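Alginate lyase, family PL7 (Zobellia galactanivorans, PDB 4BE3) is an exolytic alginate lyase of polysaccharide lyase family 7 that probably cleaves the mannuronate and guluronate stretches of alginate. Local coordinates at residues A[71-76]-A[253-258]; A[79-84]-A[188-193]. One frame throughout, in Å; residues are numbered along the deposited sequence.

Contact 1. Residues A[71-76]-A[253-258]; sequences KKHWIP and IQYFKL. With SRT (S,R meso-tartaric acid), chain C.
Gln-254 N donates a 2.7 Å hydrogen bond to Trp-74 O, and Trp-74 N returns one of 2.8 Å to Gln-254 O. This two-bond pair is a single antiparallel bridge. It ties the loop after strand 65-70 to the start of strand 254-258, in one sheet of the PL7 beta-jelly roll. Trp-74 CG sits between its backbone N and carbonyl carbon (chi1 42°), which folds the indole back over the strand. There Gln-254 CG rests over a face of the six-membered ring as a CH-pi contact. The benzo end of the indole meets Phe-256: Trp-74 CZ2 lies 3.5 Å above the centre of the Phe-256 ring, with the planes inclined at 47°. Trp-74 NE1 is hydrogen-bonded to Gln-70 OE1, which also accepts from Phe-256 N. With an alanine in place of Trp-74, one face of Phe-256 would probably lose its indole cover, Gln-254 CG its ring, and Gln-70 OE1 one of its two donors. Next to the bridge, His-73 and Tyr-255 form an offset stack, with centroids 4.6 Å apart and planes at 18°. His-73 CB also touches Ile-253 CG2 at 3.4 Å. The tyrosine leads into the tartrate pocket. Lys-257 NZ donates to both O3 and O11 of the ligand, and Thr-60 binds it too. Tyr-255 OH shares a 2.6 Å hydrogen bond with tartrate O2, which lies at the edge of the phenol ring, near its plane.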
loop_
_atom_site.group_PDB
_atom_site.type_symbol
_atom_site.label_atom_id
_atom_site.label_comp_id
_atom_site.label_asym_id
_atom_site.label_seq_id
_atom_site.Cartn_x
_atom_site.Cartn_y
_atom_site.Cartn_z
ATOM N N LYS A 71 7.580 -1.442 6.799
ATOM C CA LYS A 71 7.282 -2.887 6.538
ATOM C C LYS A 71 6.386 -3.082 5.324
ATOM O O LYS A 71 6.578 -4.032 4.570
ATOM C CB LYS A 71 6.506 -3.358 7.777
ATOM C CG LYS A 71 7.406 -3.527 8.979
ATOM C CD LYS A 71 6.539 -4.019 10.170
ATOM C CE LYS A 71 7.472 -4.192 11.355
ATOM N NZ LYS A 71 6.662 -4.674 12.560
ATOM N N LYS A 72 5.399 -2.201 5.142
ATOM C CA LYS A 72 4.448 -2.400 4.030
ATOM C C LYS A 72 4.952 -1.706 2.755
ATOM O O LYS A 72 5.135 -0.498 2.807
ATOM C CB LYS A 72 3.133 -1.766 4.432
ATOM C CG LYS A 72 1.941 -2.338 3.479
ATOM C CD LYS A 72 0.593 -1.980 4.109
ATOM C CE LYS A 72 -0.563 -2.793 3.507
ATOM N NZ LYS A 72 -0.657 -2.095 2.176
ATOM N N HIS A 73 5.177 -2.442 1.685
ATOM C CA HIS A 73 5.847 -1.871 0.533
ATOM C C HIS A 73 4.800 -1.312 -0.421
ATOM O O HIS A 73 3.567 -1.614 -0.241
ATOM C CB HIS A 73 6.648 -2.950 -0.092
ATOM C CG HIS A 73 7.708 -3.497 0.800
ATOM N ND1 HIS A 73 8.419 -4.640 0.476
ATOM C CD2 HIS A 73 8.175 -3.085 2.022
ATOM C CE1 HIS A 73 9.325 -4.895 1.449
ATOM N NE2 HIS A 73 9.205 -3.932 2.378
ATOM N N TRP A 74 5.182 -0.610 -1.477
ATOM C CA TRP A 74 4.250 -0.025 -2.391
ATOM C C TRP A 74 4.969 0.286 -3.672
ATOM O O TRP A 74 6.176 0.333 -3.706
ATOM C CB TRP A 74 3.583 1.244 -1.808
ATOM C CG TRP A 74 4.630 2.105 -1.080
ATOM C CD1 TRP A 74 5.127 1.982 0.222
ATOM C CD2 TRP A 74 5.295 3.258 -1.665
ATOM N NE1 TRP A 74 6.038 3.019 0.476
ATOM C CE2 TRP A 74 6.172 3.802 -0.625
ATOM C CE3 TRP A 74 5.197 3.916 -2.917
ATOM C CZ2 TRP A 74 7.009 4.877 -0.841
ATOM C CZ3 TRP A 74 6.058 5.039 -3.135
ATOM C CH2 TRP A 74 6.937 5.506 -2.080
ATOM N N ILE A 75 4.221 0.354 -4.780
ATOM C CA ILE A 75 4.780 0.810 -6.063
ATOM C C ILE A 75 4.411 2.286 -6.203
ATOM O O ILE A 75 3.509 2.853 -5.571
ATOM C CB ILE A 75 4.250 -0.044 -7.244
ATOM C CG1 ILE A 75 2.663 0.061 -7.376
ATOM C CG2 ILE A 75 4.636 -1.490 -7.054
ATOM C CD1 ILE A 75 2.216 -0.590 -8.742
ATOM N N PRO A 76 5.222 3.030 -7.018
ATOM C CA PRO A 76 4.972 4.481 -7.093
ATOM C C PRO A 76 3.565 4.818 -7.518
ATOM O O PRO A 76 3.009 5.802 -7.036
ATOM C CB PRO A 76 6.012 4.966 -8.145
ATOM C CG PRO A 76 7.235 3.940 -7.817
ATOM C CD PRO A 76 6.421 2.575 -7.802
ATOM N N ILE A 253 8.595 -2.338 -6.728
ATOM C CA ILE A 253 8.164 -2.239 -5.320
ATOM C C ILE A 253 9.204 -1.501 -4.470
ATOM O O ILE A 253 10.394 -1.751 -4.595
ATOM C CB ILE A 253 7.972 -3.621 -4.733
ATOM C CG1 ILE A 253 6.672 -4.267 -5.466
ATOM C CG2 ILE A 253 7.681 -3.621 -3.228
ATOM C CD1 ILE A 253 6.637 -5.817 -5.345
ATOM N N GLN A 254 8.708 -0.604 -3.628
ATOM C CA GLN A 254 9.623 0.176 -2.724
ATOM C C GLN A 254 9.047 0.521 -1.428
ATOM O O GLN A 254 7.906 0.069 -1.110
ATOM C CB GLN A 254 9.926 1.410 -3.337
ATOM C CG GLN A 254 8.843 2.204 -3.774
ATOM C CD GLN A 254 9.495 2.702 -5.068
ATOM O OE1 GLN A 254 10.389 1.980 -5.826
ATOM N NE2 GLN A 254 9.264 3.971 -5.242
ATOM N N TYR A 255 9.864 1.148 -0.559
ATOM C CA TYR A 255 9.378 1.469 0.733
ATOM C C TYR A 255 10.172 2.622 1.324
ATOM O O TYR A 255 11.293 2.912 0.816
ATOM C CB TYR A 255 9.436 0.263 1.696
ATOM C CG TYR A 255 10.810 -0.371 1.811
ATOM C CD1 TYR A 255 11.170 -1.407 0.954
ATOM C CD2 TYR A 255 11.724 0.021 2.833
ATOM C CE1 TYR A 255 12.406 -2.056 1.106
ATOM C CE2 TYR A 255 12.955 -0.598 2.974
ATOM C CZ TYR A 255 13.299 -1.623 2.094
ATOM O OH TYR A 255 14.508 -2.270 2.196
ATOM N N PHE A 256 9.604 3.294 2.287
ATOM C CA PHE A 256 10.362 4.414 2.928
ATOM C C PHE A 256 11.344 3.942 3.902
ATOM O O PHE A 256 11.210 2.855 4.521
ATOM C CB PHE A 256 9.421 5.367 3.710
ATOM C CG PHE A 256 8.537 6.190 2.794
ATOM C CD1 PHE A 256 9.122 7.093 1.970
ATOM C CD2 PHE A 256 7.110 6.081 2.782
ATOM C CE1 PHE A 256 8.366 7.956 1.131
ATOM C CE2 PHE A 256 6.290 6.979 2.016
ATOM C CZ PHE A 256 6.940 7.872 1.109
ATOM N N LYS A 257 12.413 4.754 4.145
ATOM C CA LYS A 257 13.325 4.539 5.272
ATOM C C LYS A 257 13.638 5.881 5.922
ATOM O O LYS A 257 13.536 6.940 5.263
ATOM C CB LYS A 257 14.690 3.969 4.757
ATOM C CG LYS A 257 14.455 2.667 3.939
ATOM C CD LYS A 257 15.805 1.872 3.773
ATOM C CE LYS A 257 15.970 1.216 5.165
ATOM N NZ LYS A 257 17.348 0.737 5.446
ATOM N N LEU A 258 13.978 5.832 7.181
ATOM C CA LEU A 258 14.147 7.097 7.943
ATOM C C LEU A 258 15.097 6.766 9.038
ATOM O O LEU A 258 14.927 5.700 9.769
ATOM C CB LEU A 258 12.759 7.453 8.528
ATOM C CG LEU A 258 12.760 8.698 9.431
ATOM C CD1 LEU A 258 11.350 9.426 9.272
ATOM C CD2 LEU A 258 12.941 8.395 10.917
HETATM O O1 SRT C . 19.427 -1.612 1.790
HETATM O O11 SRT C . 17.994 -0.001 2.606
HETATM C C1 SRT C . 18.518 -1.129 2.521
HETATM C C2 SRT C . 17.912 -1.884 3.654
HETATM O O2 SRT C . 16.476 -1.863 3.807
HETATM C C3 SRT C . 18.820 -2.773 4.465
HETATM O O3 SRT C . 19.170 -1.711 5.248
HETATM C C4 SRT C . 18.255 -3.932 5.156
HETATM O O4 SRT C . 18.081 -3.937 6.370
HETATM O O41 SRT C . 17.799 -4.869 4.503
#

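Contact 2. Residues A[79-84]-A[188-193]; sequences GGKLNA and SYEINV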
loop_
_atom_site.group_PDB
_atom_site.type_symbol
_atom_site.label_atom_id
_atom_site.label_comp_id
_atom_site.label_asym_id
_atom_site.label_seq_id
_atom_site.Cartn_x
_atom_site.Cartn_y
_atom_site.Cartn_z
ATOM N N GLY A 79 1.560 4.746 -4.397
ATOM C CA GLY A 79 1.920 6.001 -3.590
ATOM C C GLY A 79 2.134 5.809 -2.157
ATOM O O GLY A 79 2.050 4.668 -1.607
ATOM N N GLY A 80 2.546 6.932 -1.504
ATOM C CA GLY A 80 2.816 6.850 -0.096
ATOM C C GLY A 80 3.377 8.233 0.307
ATOM O O GLY A 80 3.871 8.964 -0.575
ATOM N N LYS A 81 3.301 8.529 1.564
ATOM C CA LYS A 81 3.815 9.857 2.066
ATOM C C LYS A 81 4.515 9.640 3.319
ATOM O O LYS A 81 4.077 8.879 4.260
ATOM C CB LYS A 81 2.592 10.773 2.280
ATOM C CG LYS A 81 3.035 12.175 2.723
ATOM C CD LYS A 81 1.823 13.051 3.143
ATOM C CE LYS A 81 0.950 13.317 1.936
ATOM N NZ LYS A 81 -0.224 14.177 2.366
ATOM N N LEU A 82 5.693 10.318 3.465
ATOM C CA LEU A 82 6.427 10.253 4.667
ATOM C C LEU A 82 6.660 11.718 5.119
ATOM O O LEU A 82 7.096 12.551 4.304
ATOM C CB LEU A 82 7.820 9.613 4.427
ATOM C CG LEU A 82 8.801 9.735 5.585
ATOM C CD1 LEU A 82 8.304 8.873 6.843
ATOM C CD2 LEU A 82 10.156 9.084 5.092
ATOM N N ASN A 83 6.348 12.049 6.372
ATOM C CA ASN A 83 6.663 13.355 6.946
ATOM C C ASN A 83 7.605 13.207 8.085
ATOM O O ASN A 83 7.369 12.381 9.004
ATOM C CB ASN A 83 5.330 13.964 7.551
ATOM C CG ASN A 83 4.468 14.614 6.470
ATOM O OD1 ASN A 83 4.714 15.793 6.106
ATOM N ND2 ASN A 83 3.679 13.887 5.839
ATOM N N ALA A 84 8.691 14.027 8.129
ATOM C CA ALA A 84 9.556 13.988 9.214
ATOM C C ALA A 84 9.957 15.389 9.706
ATOM O O ALA A 84 10.011 16.314 8.946
ATOM C CB ALA A 84 10.862 13.250 8.854
ATOM N N SER A 188 12.077 20.169 8.414
ATOM C CA SER A 188 11.082 19.139 8.069
ATOM C C SER A 188 11.255 18.754 6.615
ATOM O O SER A 188 11.578 19.609 5.806
ATOM C CB SER A 188 9.688 19.804 8.261
ATOM O OG SER A 188 9.617 20.027 9.713
ATOM N N TYR A 189 10.871 17.520 6.240
ATOM C CA TYR A 189 10.727 17.142 4.886
ATOM C C TYR A 189 9.393 16.364 4.784
ATOM O O TYR A 189 8.879 15.770 5.789
ATOM C CB TYR A 189 11.925 16.322 4.359
ATOM C CG TYR A 189 12.166 15.028 5.019
ATOM C CD1 TYR A 189 11.329 13.886 4.663
ATOM C CD2 TYR A 189 13.292 14.807 5.785
ATOM C CE1 TYR A 189 11.576 12.585 5.201
ATOM C CE2 TYR A 189 13.571 13.488 6.363
ATOM C CZ TYR A 189 12.666 12.400 6.044
ATOM O OH TYR A 189 13.027 11.168 6.573
ATOM N N GLU A 190 8.878 16.411 3.599
ATOM C CA GLU A 190 7.786 15.492 3.219
ATOM C C GLU A 190 8.087 14.910 1.901
ATOM O O GLU A 190 8.424 15.668 0.934
ATOM C CB GLU A 190 6.488 16.344 3.106
ATOM C CG GLU A 190 5.248 15.465 2.674
ATOM C CD GLU A 190 3.985 16.314 2.590
ATOM O OE1 GLU A 190 3.397 16.679 3.597
ATOM O OE2 GLU A 190 3.669 16.775 1.446
ATOM N N ILE A 191 7.960 13.572 1.787
ATOM C CA ILE A 191 8.089 12.932 0.496
ATOM C C ILE A 191 6.628 12.382 0.215
ATOM O O ILE A 191 6.203 11.484 0.936
ATOM C CB ILE A 191 8.971 11.726 0.549
ATOM C CG1 ILE A 191 10.402 12.199 1.099
ATOM C CG2 ILE A 191 9.068 11.025 -0.906
ATOM C CD1 ILE A 191 11.317 10.958 1.383
ATOM N N ASN A 192 5.980 12.996 -0.768
ATOM C CA ASN A 192 4.558 12.613 -1.105
ATOM C C ASN A 192 4.507 12.028 -2.476
ATOM O O ASN A 192 4.666 12.757 -3.505
ATOM C CB ASN A 192 3.767 13.939 -0.993
ATOM C CG ASN A 192 2.319 13.739 -1.491
ATOM O OD1 ASN A 192 1.852 12.589 -1.440
ATOM N ND2 ASN A 192 1.673 14.768 -2.032
ATOM N N VAL A 193 4.362 10.705 -2.589
ATOM C CA VAL A 193 4.331 10.091 -3.933
ATOM C C VAL A 193 2.851 9.824 -4.212
ATOM O O VAL A 193 2.234 9.086 -3.449
ATOM C CB VAL A 193 5.108 8.754 -4.001
ATOM C CG1 VAL A 193 4.975 8.147 -5.401
ATOM C CG2 VAL A 193 6.665 9.103 -3.689
HETATM O O HOH W 1 0.813 16.412 3.516
#
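Strands 80-84 and 188-193 run antiparallel at 178°, their axes 4.7 Å apart, and six backbone hydrogen bonds join the pairs Gly-80/Val-193, Leu-82/Ile-191 and Ala-84/Tyr-189. They are neighbouring strands in the seven-stranded sheet of the PL7 beta-jelly roll. Backbone bonds continue the sheet on both flanks, from Lys-81 and Asn-83 to strand 295-306, and from Ser-188, Glu-190 and Asn-192 to strand 197-203. Leu-82, Ala-84, Tyr-189, Ile-191 and Val-193 of these pairs face the other sheet, where strand 254-258 packs on Leu-82, Tyr-189 and Ile-191. On this face Tyr-189 CG stands between its backbone N and carbonyl carbon (chi1 62°), which swings the ring across toward the partner strand. Ala-84 CB then lies over a face of the phenol, 3.4 Å from Tyr-189 CZ, in a CH-pi contact. Leu-82 CD2 meets the same ring at its edge, 3.8 Å from Tyr-189 CE1. The buried hydroxyl of Tyr-189 is satisfied by Val-107 O on strand 104-112. The non-hydrogen-bonded pairs Lys-81/Asn-192 and Asn-83/Glu-190 put polar side chains on the opposite face. The aliphatic part of Lys-81 runs past Glu-190 and Asn-192 of the partner strand: CD lies 4.0 Å from Glu-190 CD, and after a bend at chi3 CE reaches 3.6 Å from Asn-192 OD1. Ser-309 hydrogen-bonds Lys-81 NZ through OG and Asn-192 ND2 through O. Lys-81 NZ stops 4.6 Å short of Glu-190 OE1, too far for a salt bridge. One water closes the gap, accepting from Lys-81 NZ and donating to Glu-190 OE1 at 2.6 Å.

From the N terminus, the chain leaves strand 65-70 and passes through 71-76, then turns almost at once into strand 80-90. Segment 188-193 returns to pair with 79-84 and closes the inner loop, contact 2. Only later does 253-258 come back to 71-76 and close the outer loop, contact 1, so contact 2 is nested inside it. Contact 1 belongs to the sheet that carries the tartrate pocket, and contact 2 to the facing sheet. The two meet in the core between the sheets. Phe-256 CE2 packs 3.4 Å from Lys-81 N, and Trp-74 CE3 lies 3.5 Å from Gly-79 O.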